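PDB 2FU2: bacteriocin from Streptococcus pyogenes, which probably acts as an immunity protein of the enterocin A immunity family, protecting the producing cell against a bacteriocin. Local coordinates for residues 50-58 with 69-77; 4-15 with 27-38. All blocks are in the same frame, centred on the assembly; numbering follows the deposited sequence.

Contact 1: 50-58 with 69-77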
loop_
_atom_site.group_PDB
_atom_site.type_symbol
_atom_site.label_atom_id
_atom_site.label_comp_id
_atom_site.label_asym_id
_atom_site.label_seq_id
_atom_site.Cartn_x
_atom_site.Cartn_y
_atom_site.Cartn_z
ATOM N N ILE A 50 5.738 -1.167 3.144
ATOM C CA ILE A 50 4.521 -0.518 2.623
ATOM C C ILE A 50 4.441 0.923 3.126
ATOM O O ILE A 50 4.210 1.849 2.373
ATOM C CB ILE A 50 3.248 -1.293 3.035
ATOM C CG1 ILE A 50 3.188 -2.730 2.418
ATOM C CG2 ILE A 50 1.929 -0.463 2.686
ATOM C CD1 ILE A 50 2.429 -3.811 3.294
ATOM N N ASP A 51 4.689 1.124 4.403
ATOM C CA ASP A 51 4.736 2.489 4.947
ATOM C C ASP A 51 5.617 3.441 4.102
ATOM O O ASP A 51 5.128 4.521 3.685
ATOM C CB ASP A 51 5.165 2.482 6.410
ATOM C CG ASP A 51 4.866 3.778 7.106
ATOM O OD1 ASP A 51 3.787 4.338 6.912
ATOM O OD2 ASP A 51 5.718 4.254 7.861
ATOM N N SER A 52 6.860 3.018 3.831
ATOM C CA SER A 52 7.788 3.804 3.057
ATOM C C SER A 52 7.227 4.076 1.673
ATOM O O SER A 52 7.347 5.216 1.198
ATOM C CB SER A 52 9.135 3.100 2.894
ATOM O OG SER A 52 9.817 2.945 4.150
ATOM N N LEU A 53 6.655 3.044 1.023
ATOM C CA LEU A 53 6.112 3.220 -0.329
ATOM C C LEU A 53 4.906 4.210 -0.335
ATOM O O LEU A 53 4.851 5.132 -1.154
ATOM C CB LEU A 53 5.757 1.857 -0.960
ATOM C CG LEU A 53 5.142 1.868 -2.349
ATOM C CD1 LEU A 53 6.186 2.296 -3.365
ATOM C CD2 LEU A 53 4.539 0.535 -2.751
ATOM N N ILE A 54 3.992 4.070 0.626
ATOM C CA ILE A 54 2.834 4.953 0.717
ATOM C C ILE A 54 3.218 6.362 1.148
ATOM O O ILE A 54 2.726 7.332 0.562
ATOM C CB ILE A 54 1.699 4.352 1.619
ATOM C CG1 ILE A 54 1.260 2.977 1.104
ATOM C CG2 ILE A 54 0.484 5.251 1.579
ATOM C CD1 ILE A 54 0.580 3.041 -0.322
ATOM N N ASN A 55 4.122 6.505 2.114
ATOM C CA ASN A 55 4.669 7.866 2.382
ATOM C C ASN A 55 5.185 8.530 1.111
ATOM O O ASN A 55 4.853 9.701 0.851
ATOM C CB ASN A 55 5.762 7.862 3.434
ATOM C CG ASN A 55 5.253 7.421 4.744
ATOM O OD1 ASN A 55 4.035 7.368 4.960
ATOM N ND2 ASN A 55 6.153 7.107 5.648
ATOM N N GLN A 56 5.984 7.767 0.337
ATOM C CA GLN A 56 6.587 8.216 -0.888
ATOM C C GLN A 56 5.497 8.625 -1.868
ATOM O O GLN A 56 5.588 9.673 -2.482
ATOM C CB GLN A 56 7.438 7.101 -1.467
ATOM C CG GLN A 56 7.642 7.164 -2.991
ATOM C CD GLN A 56 8.689 6.163 -3.513
ATOM O OE1 GLN A 56 8.718 4.993 -3.119
ATOM N NE2 GLN A 56 9.533 6.618 -4.402
ATOM N N TYR A 57 4.439 7.809 -1.993
ATOM C CA TYR A 57 3.340 8.173 -2.891
ATOM C C TYR A 57 2.664 9.496 -2.428
ATOM O O TYR A 57 2.471 10.490 -3.213
ATOM C CB TYR A 57 2.316 7.050 -3.000
ATOM C CG TYR A 57 1.325 7.395 -4.014
ATOM C CD1 TYR A 57 1.486 6.971 -5.315
ATOM C CD2 TYR A 57 0.267 8.266 -3.706
ATOM C CE1 TYR A 57 0.574 7.370 -6.325
ATOM C CE2 TYR A 57 -0.660 8.679 -4.694
ATOM C CZ TYR A 57 -0.499 8.223 -6.011
ATOM O OH TYR A 57 -1.381 8.617 -6.996
ATOM N N ILE A 58 2.332 9.535 -1.137
ATOM C CA ILE A 58 1.620 10.742 -0.589
ATOM C C ILE A 58 2.458 12.022 -0.787
ATOM O O ILE A 58 1.984 13.040 -1.329
ATOM C CB ILE A 58 1.188 10.549 0.899
ATOM C CG1 ILE A 58 0.231 9.352 1.005
ATOM C CG2 ILE A 58 0.521 11.771 1.406
ATOM C CD1 ILE A 58 -0.155 8.942 2.430
ATOM N N ILE A 69 -5.561 5.312 -0.410
ATOM C CA ILE A 69 -4.125 5.485 -0.121
ATOM C C ILE A 69 -3.972 5.912 1.320
ATOM O O ILE A 69 -3.181 5.350 2.083
ATOM C CB ILE A 69 -3.523 6.478 -1.106
ATOM C CG1 ILE A 69 -3.633 5.878 -2.528
ATOM C CG2 ILE A 69 -2.069 6.885 -0.711
ATOM C CD1 ILE A 69 -2.331 5.731 -3.302
ATOM N N PHE A 70 -4.790 6.861 1.714
ATOM C CA PHE A 70 -4.802 7.270 3.107
ATOM C C PHE A 70 -5.307 6.193 4.044
ATOM O O PHE A 70 -4.800 6.075 5.177
ATOM C CB PHE A 70 -5.598 8.545 3.277
ATOM C CG PHE A 70 -4.881 9.785 2.752
ATOM C CD1 PHE A 70 -3.723 10.273 3.385
ATOM C CD2 PHE A 70 -5.365 10.461 1.613
ATOM C CE1 PHE A 70 -3.058 11.453 2.882
ATOM C CE2 PHE A 70 -4.743 11.624 1.128
ATOM C CZ PHE A 70 -3.592 12.121 1.745
ATOM N N ASP A 71 -6.323 5.438 3.600
ATOM C CA ASP A 71 -6.805 4.307 4.338
ATOM C C ASP A 71 -5.718 3.238 4.629
ATOM O O ASP A 71 -5.441 2.924 5.788
ATOM C CB ASP A 71 -7.960 3.654 3.580
ATOM C CG ASP A 71 -9.257 4.440 3.666
ATOM O OD1 ASP A 71 -9.366 5.459 4.396
ATOM O OD2 ASP A 71 -10.186 4.019 2.952
ATOM N N LEU A 72 -5.131 2.672 3.571
ATOM C CA LEU A 72 -3.922 1.876 3.661
ATOM C C LEU A 72 -2.840 2.508 4.522
ATOM O O LEU A 72 -2.285 1.877 5.431
ATOM C CB LEU A 72 -3.330 1.616 2.254
ATOM C CG LEU A 72 -2.053 0.797 2.205
ATOM C CD1 LEU A 72 -2.169 -0.555 3.008
ATOM C CD2 LEU A 72 -1.718 0.504 0.742
ATOM N N SER A 73 -2.491 3.722 4.234
ATOM C CA SER A 73 -1.449 4.377 5.075
ATOM C C SER A 73 -1.760 4.253 6.572
ATOM O O SER A 73 -0.895 3.917 7.350
ATOM C CB SER A 73 -1.352 5.856 4.753
ATOM O OG SER A 73 -0.353 6.461 5.542
ATOM N N ARG A 74 -3.033 4.514 6.941
ATOM C CA ARG A 74 -3.483 4.488 8.283
ATOM C C ARG A 74 -3.287 3.106 8.930
ATOM O O ARG A 74 -2.783 2.973 10.061
ATOM C CB ARG A 74 -4.958 4.892 8.306
ATOM C CG ARG A 74 -5.541 4.759 9.665
ATOM C CD ARG A 74 -6.970 4.385 9.667
ATOM N NE ARG A 74 -7.394 4.346 11.056
ATOM C CZ ARG A 74 -8.659 4.417 11.436
ATOM N NH1 ARG A 74 -9.608 4.530 10.512
ATOM N NH2 ARG A 74 -8.968 4.390 12.722
ATOM N N LEU A 75 -3.710 2.085 8.197
ATOM C CA LEU A 75 -3.601 0.736 8.642
ATOM C C LEU A 75 -2.170 0.270 8.932
ATOM O O LEU A 75 -1.952 -0.406 9.940
ATOM C CB LEU A 75 -4.280 -0.221 7.634
ATOM C CG LEU A 75 -5.797 -0.082 7.468
ATOM C CD1 LEU A 75 -6.356 -1.222 6.628
ATOM C CD2 LEU A 75 -6.490 -0.093 8.822
ATOM N N VAL A 76 -1.222 0.534 8.031
ATOM C CA VAL A 76 0.147 0.076 8.251
ATOM C C VAL A 76 0.833 0.969 9.255
ATOM O O VAL A 76 1.750 0.490 9.954
ATOM C CB VAL A 76 1.046 -0.052 6.948
ATOM C CG1 VAL A 76 0.469 -1.047 6.048
ATOM C CG2 VAL A 76 1.101 1.230 6.238
ATOM N N LYS A 77 0.418 2.236 9.369
ATOM C CA LYS A 77 0.933 3.045 10.524
ATOM C C LYS A 77 0.556 2.476 11.905
ATOM O O LYS A 77 1.360 2.492 12.819
ATOM C CB LYS A 77 0.647 4.552 10.401
ATOM C CG LYS A 77 1.672 5.298 9.456
ATOM C CD LYS A 77 1.292 6.772 9.091
ATOM C CE LYS A 77 1.973 7.221 7.788
ATOM N NZ LYS A 77 3.449 6.944 7.844
HETATM O O HOH W 1 2.120 5.484 5.088
#
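I54 on helix 44-60 packs on I69, L72 and S73 of helix 67-78 in the tightly packed part of the contact. Its two branches part: CD1 meets L72 CD2 at 3.6 Å, while CG2, anti to the backbone N, comes down on the backbone of the partner helix, 3.7 Å from I69 O. One turn on, the methyl CD1 of I69 sits over one face of the Y57 ring, 3.9 Å from its centroid, a CH-pi contact. F26 meets the same tyrosine edge-to-face and H61 stacks with it, so Y57 ties this helix pair to helix 24-40 and the following loop. At the other end I50 crosses V76 at about a right angle, I50 CG2 to V76 CG1 3.7 Å.

The looser side carries the polar groups and the exposed F70; I58 CD1 approaches the F70 ring obliquely, 3.9 Å from CE1. The K77 chain runs back toward helix 44-60 and bends at its last torsion (chi4 -51°), which brings NZ within bonding distance of two acceptors. K77 NZ forms a salt bridge to D51 OD1 at 2.8 Å, on the syn lone pair, and a hydrogen bond to N55 OD1 at 3.0 Å, in the carbonyl plane with a C=O...N angle of 112°. A water is hydrogen-bonded to both of these oxygens and to S73 OG. The antiparallel helices, 145° apart, are thus joined by aliphatic packing inside and a charged, hydrated seam outside; the ammonium would probably favour an ionised D51, and the second bond holds the N55 amide with its oxygen, rather than ND2, toward the ammonium.

Contact 2: 4-15 with 27-38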
loop_
_atom_site.group_PDB
_atom_site.type_symbol
_atom_site.label_atom_id
_atom_site.label_comp_id
_atom_site.label_asym_id
_atom_site.label_seq_id
_atom_site.Cartn_x
_atom_site.Cartn_y
_atom_site.Cartn_z
ATOM N N GLU A 4 -4.071 -9.329 8.931
ATOM C CA GLU A 4 -3.306 -9.566 7.690
ATOM C C GLU A 4 -4.147 -9.386 6.453
ATOM O O GLU A 4 -3.671 -8.799 5.454
ATOM C CB GLU A 4 -2.705 -10.966 7.649
ATOM C CG GLU A 4 -1.594 -11.204 8.631
ATOM C CD GLU A 4 -0.926 -12.525 8.403
ATOM O OE1 GLU A 4 -1.597 -13.480 7.981
ATOM O OE2 GLU A 4 0.283 -12.600 8.632
ATOM N N LYS A 5 -5.388 -9.899 6.519
ATOM C CA LYS A 5 -6.369 -9.736 5.436
ATOM C C LYS A 5 -6.869 -8.291 5.146
ATOM O O LYS A 5 -7.074 -7.934 3.998
ATOM C CB LYS A 5 -7.531 -10.680 5.687
ATOM C CG LYS A 5 -7.127 -12.136 5.563
ATOM C CD LYS A 5 -7.839 -12.946 6.636
ATOM C CE LYS A 5 -7.793 -14.455 6.368
ATOM N NZ LYS A 5 -8.479 -15.212 7.516
ATOM N N GLU A 6 -7.047 -7.484 6.190
ATOM C CA GLU A 6 -7.536 -6.123 6.036
ATOM C C GLU A 6 -6.452 -5.337 5.306
ATOM O O GLU A 6 -6.757 -4.523 4.427
ATOM C CB GLU A 6 -7.870 -5.472 7.397
ATOM C CG GLU A 6 -9.002 -6.145 8.091
ATOM C CD GLU A 6 -9.242 -5.726 9.572
ATOM O OE1 GLU A 6 -8.286 -5.728 10.390
ATOM O OE2 GLU A 6 -10.419 -5.445 9.916
ATOM N N ILE A 7 -5.190 -5.577 5.663
ATOM C CA ILE A 7 -4.087 -4.881 4.985
ATOM C C ILE A 7 -3.965 -5.351 3.510
ATOM O O ILE A 7 -3.773 -4.520 2.585
ATOM C CB ILE A 7 -2.767 -5.027 5.774
ATOM C CG1 ILE A 7 -2.987 -4.512 7.222
ATOM C CG2 ILE A 7 -1.515 -4.370 4.988
ATOM C CD1 ILE A 7 -1.786 -4.501 8.048
ATOM N N LEU A 8 -4.125 -6.652 3.295
ATOM C CA LEU A 8 -4.060 -7.204 1.948
ATOM C C LEU A 8 -5.184 -6.609 1.102
ATOM O O LEU A 8 -4.929 -6.128 -0.023
ATOM C CB LEU A 8 -4.130 -8.717 1.969
ATOM C CG LEU A 8 -4.013 -9.465 0.618
ATOM C CD1 LEU A 8 -2.741 -9.186 -0.226
ATOM C CD2 LEU A 8 -4.101 -11.002 0.869
ATOM N N ASP A 9 -6.407 -6.564 1.659
ATOM C CA ASP A 9 -7.491 -5.941 0.938
ATOM C C ASP A 9 -7.279 -4.433 0.629
ATOM O O ASP A 9 -7.487 -3.992 -0.544
ATOM C CB ASP A 9 -8.820 -6.163 1.655
ATOM C CG ASP A 9 -9.298 -7.610 1.569
ATOM O OD1 ASP A 9 -8.713 -8.387 0.790
ATOM O OD2 ASP A 9 -10.252 -7.960 2.302
ATOM N N ALA A 10 -6.858 -3.661 1.662
ATOM C CA ALA A 10 -6.419 -2.290 1.487
ATOM C C ALA A 10 -5.362 -2.096 0.399
ATOM O O ALA A 10 -5.491 -1.161 -0.410
ATOM C CB ALA A 10 -5.948 -1.671 2.827
ATOM N N LEU A 11 -4.330 -2.932 0.359
ATOM C CA LEU A 11 -3.405 -2.946 -0.828
ATOM C C LEU A 11 -4.115 -3.147 -2.136
ATOM O O LEU A 11 -3.739 -2.485 -3.131
ATOM C CB LEU A 11 -2.373 -4.051 -0.745
ATOM C CG LEU A 11 -1.374 -3.659 0.313
ATOM C CD1 LEU A 11 -0.739 -4.831 0.977
ATOM C CD2 LEU A 11 -0.285 -2.723 -0.317
ATOM N N SER A 12 -5.135 -4.022 -2.161
ATOM C CA SER A 12 -5.771 -4.367 -3.440
ATOM C C SER A 12 -6.601 -3.191 -3.910
ATOM O O SER A 12 -6.673 -2.915 -5.119
ATOM C CB SER A 12 -6.662 -5.612 -3.339
ATOM O OG SER A 12 -5.825 -6.714 -3.056
ATOM N N LYS A 13 -7.244 -2.537 -2.939
ATOM C CA LYS A 13 -8.024 -1.328 -3.172
ATOM C C LYS A 13 -7.155 -0.234 -3.766
ATOM O O LYS A 13 -7.517 0.376 -4.755
ATOM C CB LYS A 13 -8.658 -0.836 -1.885
ATOM C CG LYS A 13 -9.879 0.079 -2.186
ATOM C CD LYS A 13 -10.332 0.864 -0.990
ATOM C CE LYS A 13 -11.622 0.394 -0.586
ATOM N NZ LYS A 13 -12.300 0.209 -1.890
ATOM N N VAL A 14 -6.010 0.017 -3.158
ATOM C CA VAL A 14 -5.024 0.944 -3.744
ATOM C C VAL A 14 -4.553 0.518 -5.168
ATOM O O VAL A 14 -4.600 1.316 -6.146
ATOM C CB VAL A 14 -3.794 1.112 -2.809
ATOM C CG1 VAL A 14 -2.676 1.806 -3.528
ATOM C CG2 VAL A 14 -4.203 1.869 -1.527
ATOM N N TYR A 15 -4.124 -0.729 -5.284
ATOM C CA TYR A 15 -3.744 -1.292 -6.591
ATOM C C TYR A 15 -4.790 -1.029 -7.694
ATOM O O TYR A 15 -4.436 -0.610 -8.754
ATOM C CB TYR A 15 -3.451 -2.795 -6.432
ATOM C CG TYR A 15 -3.151 -3.530 -7.710
ATOM C CD1 TYR A 15 -1.860 -3.588 -8.205
ATOM C CD2 TYR A 15 -4.158 -4.239 -8.368
ATOM C CE1 TYR A 15 -1.589 -4.216 -9.370
ATOM C CE2 TYR A 15 -3.899 -4.932 -9.539
ATOM C CZ TYR A 15 -2.603 -4.916 -10.044
ATOM O OH TYR A 15 -2.330 -5.585 -11.214
ATOM N N ARG A 27 2.411 0.833 -9.318
ATOM C CA ARG A 27 1.571 -0.369 -9.566
ATOM C C ARG A 27 2.293 -1.674 -9.216
ATOM O O ARG A 27 1.688 -2.569 -8.577
ATOM C CB ARG A 27 1.085 -0.459 -10.991
ATOM C CG ARG A 27 -0.065 -1.437 -11.170
ATOM C CD ARG A 27 -0.080 -2.122 -12.534
ATOM N NE ARG A 27 1.275 -2.494 -12.926
ATOM C CZ ARG A 27 1.608 -3.199 -13.999
ATOM N NH1 ARG A 27 0.688 -3.700 -14.825
ATOM N NH2 ARG A 27 2.887 -3.429 -14.237
ATOM N N GLN A 28 3.546 -1.803 -9.685
ATOM C CA GLN A 28 4.380 -2.993 -9.494
ATOM C C GLN A 28 4.799 -3.161 -8.024
ATOM O O GLN A 28 4.699 -4.218 -7.432
ATOM C CB GLN A 28 5.631 -2.857 -10.360
ATOM C CG GLN A 28 6.530 -4.107 -10.340
ATOM C CD GLN A 28 7.740 -3.917 -11.185
ATOM O OE1 GLN A 28 7.709 -3.189 -12.205
ATOM N NE2 GLN A 28 8.829 -4.534 -10.774
ATOM N N ALA A 29 5.277 -2.075 -7.453
ATOM C CA ALA A 29 5.559 -1.986 -6.036
ATOM C C ALA A 29 4.398 -2.490 -5.167
ATOM O O ALA A 29 4.573 -3.413 -4.317
ATOM C CB ALA A 29 5.945 -0.546 -5.672
ATOM N N ILE A 30 3.219 -1.906 -5.353
ATOM C CA ILE A 30 2.056 -2.383 -4.568
ATOM C C ILE A 30 1.803 -3.878 -4.835
ATOM O O ILE A 30 1.576 -4.704 -3.891
ATOM C CB ILE A 30 0.761 -1.525 -4.853
ATOM C CG1 ILE A 30 0.948 -0.045 -4.409
ATOM C CG2 ILE A 30 -0.522 -2.236 -4.288
ATOM C CD1 ILE A 30 1.202 0.093 -2.902
ATOM N N PHE A 31 1.924 -4.239 -6.113
ATOM C CA PHE A 31 1.667 -5.585 -6.520
ATOM C C PHE A 31 2.634 -6.539 -5.781
ATOM O O PHE A 31 2.240 -7.637 -5.345
ATOM C CB PHE A 31 1.775 -5.716 -8.031
ATOM C CG PHE A 31 1.891 -7.135 -8.478
ATOM C CD1 PHE A 31 0.786 -7.977 -8.443
ATOM C CD2 PHE A 31 3.132 -7.656 -8.850
ATOM C CE1 PHE A 31 0.891 -9.326 -8.804
ATOM C CE2 PHE A 31 3.262 -9.025 -9.242
ATOM C CZ PHE A 31 2.129 -9.847 -9.205
ATOM N N GLU A 32 3.885 -6.118 -5.624
ATOM C CA GLU A 32 4.877 -6.988 -5.036
ATOM C C GLU A 32 4.733 -7.146 -3.539
ATOM O O GLU A 32 4.910 -8.211 -3.011
ATOM C CB GLU A 32 6.275 -6.507 -5.363
ATOM C CG GLU A 32 6.622 -6.726 -6.778
ATOM C CD GLU A 32 8.109 -6.484 -7.106
ATOM O OE1 GLU A 32 8.967 -6.597 -6.183
ATOM O OE2 GLU A 32 8.419 -6.212 -8.300
ATOM N N LEU A 33 4.458 -6.045 -2.861
ATOM C CA LEU A 33 4.184 -6.046 -1.462
ATOM C C LEU A 33 2.940 -6.916 -1.177
ATOM O O LEU A 33 2.978 -7.800 -0.287
ATOM C CB LEU A 33 4.004 -4.590 -0.978
ATOM C CG LEU A 33 5.261 -3.732 -1.241
ATOM C CD1 LEU A 33 5.185 -2.238 -0.815
ATOM C CD2 LEU A 33 6.488 -4.381 -0.564
ATOM N N ALA A 34 1.850 -6.700 -1.922
ATOM C CA ALA A 34 0.620 -7.533 -1.713
ATOM C C ALA A 34 0.930 -9.006 -1.951
ATOM O O ALA A 34 0.443 -9.847 -1.190
ATOM C CB ALA A 34 -0.508 -7.101 -2.565
ATOM N N SER A 35 1.766 -9.352 -2.946
ATOM C CA SER A 35 2.119 -10.756 -3.143
ATOM C C SER A 35 2.935 -11.322 -2.001
ATOM O O SER A 35 2.789 -12.502 -1.660
ATOM C CB SER A 35 2.903 -10.981 -4.422
ATOM O OG SER A 35 2.251 -10.279 -5.474
ATOM N N GLN A 36 3.829 -10.518 -1.439
ATOM C CA GLN A 36 4.644 -11.003 -0.351
ATOM C C GLN A 36 3.766 -11.288 0.868
ATOM O O GLN A 36 3.928 -12.295 1.540
ATOM C CB GLN A 36 5.767 -10.017 -0.057
ATOM C CG GLN A 36 6.580 -10.383 1.186
ATOM C CD GLN A 36 7.662 -9.318 1.557
ATOM O OE1 GLN A 36 8.252 -9.359 2.670
ATOM N NE2 GLN A 36 7.919 -8.369 0.631
ATOM N N LEU A 37 2.840 -10.378 1.141
ATOM C CA LEU A 37 1.861 -10.521 2.210
ATOM C C LEU A 37 1.031 -11.770 1.994
ATOM O O LEU A 37 0.949 -12.650 2.852
ATOM C CB LEU A 37 0.890 -9.351 2.187
ATOM C CG LEU A 37 0.426 -8.703 3.481
ATOM C CD1 LEU A 37 -0.840 -7.915 3.247
ATOM C CD2 LEU A 37 0.234 -9.678 4.610
ATOM N N GLU A 38 0.380 -11.835 0.853
ATOM C CA GLU A 38 -0.414 -13.006 0.569
ATOM C C GLU A 38 0.368 -14.291 0.807
ATOM O O GLU A 38 -0.143 -15.232 1.424
ATOM C CB GLU A 38 -0.888 -12.958 -0.853
ATOM C CG GLU A 38 -2.001 -13.915 -1.114
ATOM C CD GLU A 38 -2.706 -13.525 -2.375
ATOM O OE1 GLU A 38 -2.084 -12.758 -3.163
ATOM O OE2 GLU A 38 -3.863 -13.970 -2.572
#
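Helix 4-15 and helix 24-40 meet here in an antiparallel helix-helix packing, built from apolar side chains with no hydrogen bond between the two segments. The segment axes come within 9.6 Å at an angle of 161°. L37 is the knob at one end: it sits in a hole formed by E4, I7, L8 and L11, and its CD1 presses on the helix backbone itself, 3.5 Å from L8 N. An off-staggered first torsion (chi1 -139°) probably serves to turn the L37 side chain into that hole. L8 packs in return, its CD1 3.4 Å from A34 O and its CD2 beside the aliphatic part of E38.

Such knobs-into-holes packing belongs to the antiparallel helical bundle that makes up this protein, and A34 faces helix 4-15 in the middle, its CB 4.0 Å from L11 CB. Helix 67-78 covers the inner flank, where L72 touches both L11 and V14.

Toward the other end I30 takes over. Its CG2 branch, anti to the backbone N, reaches L11 O at 3.4 Å and also touches Y15 CB. The Y15 side chain runs alongside R27, pointing the same way, with ring and guanidinium planes only 14° apart; the touch is made by the aliphatic part of the arginine, R27 CG lying 3.6 Å from Y15 CE1. The carbonyl R27 O lies in the plane of the tyrosine ring at its edge, while F31 CB meets CE1 obliquely.

The two contacts come one after the other in the sequence, each pairing two antiparallel helices, and the pairs lie against each other with the contact centres about 11 Å apart on opposite sides of the middle of the chain. Two leucines that face different neighbours join them. L53, on the helix of 50-58, sends CD2 into 27-38, 3.4 Å from I30 CD1 and equally close to A29 CB and L33 CD1. From 69-77, L72 CD2 reaches V14 CG2 of 4-15 at 3.6 Å. I30 and V14 also touch each other within contact 2, so the two pairs share one continuous apolar core.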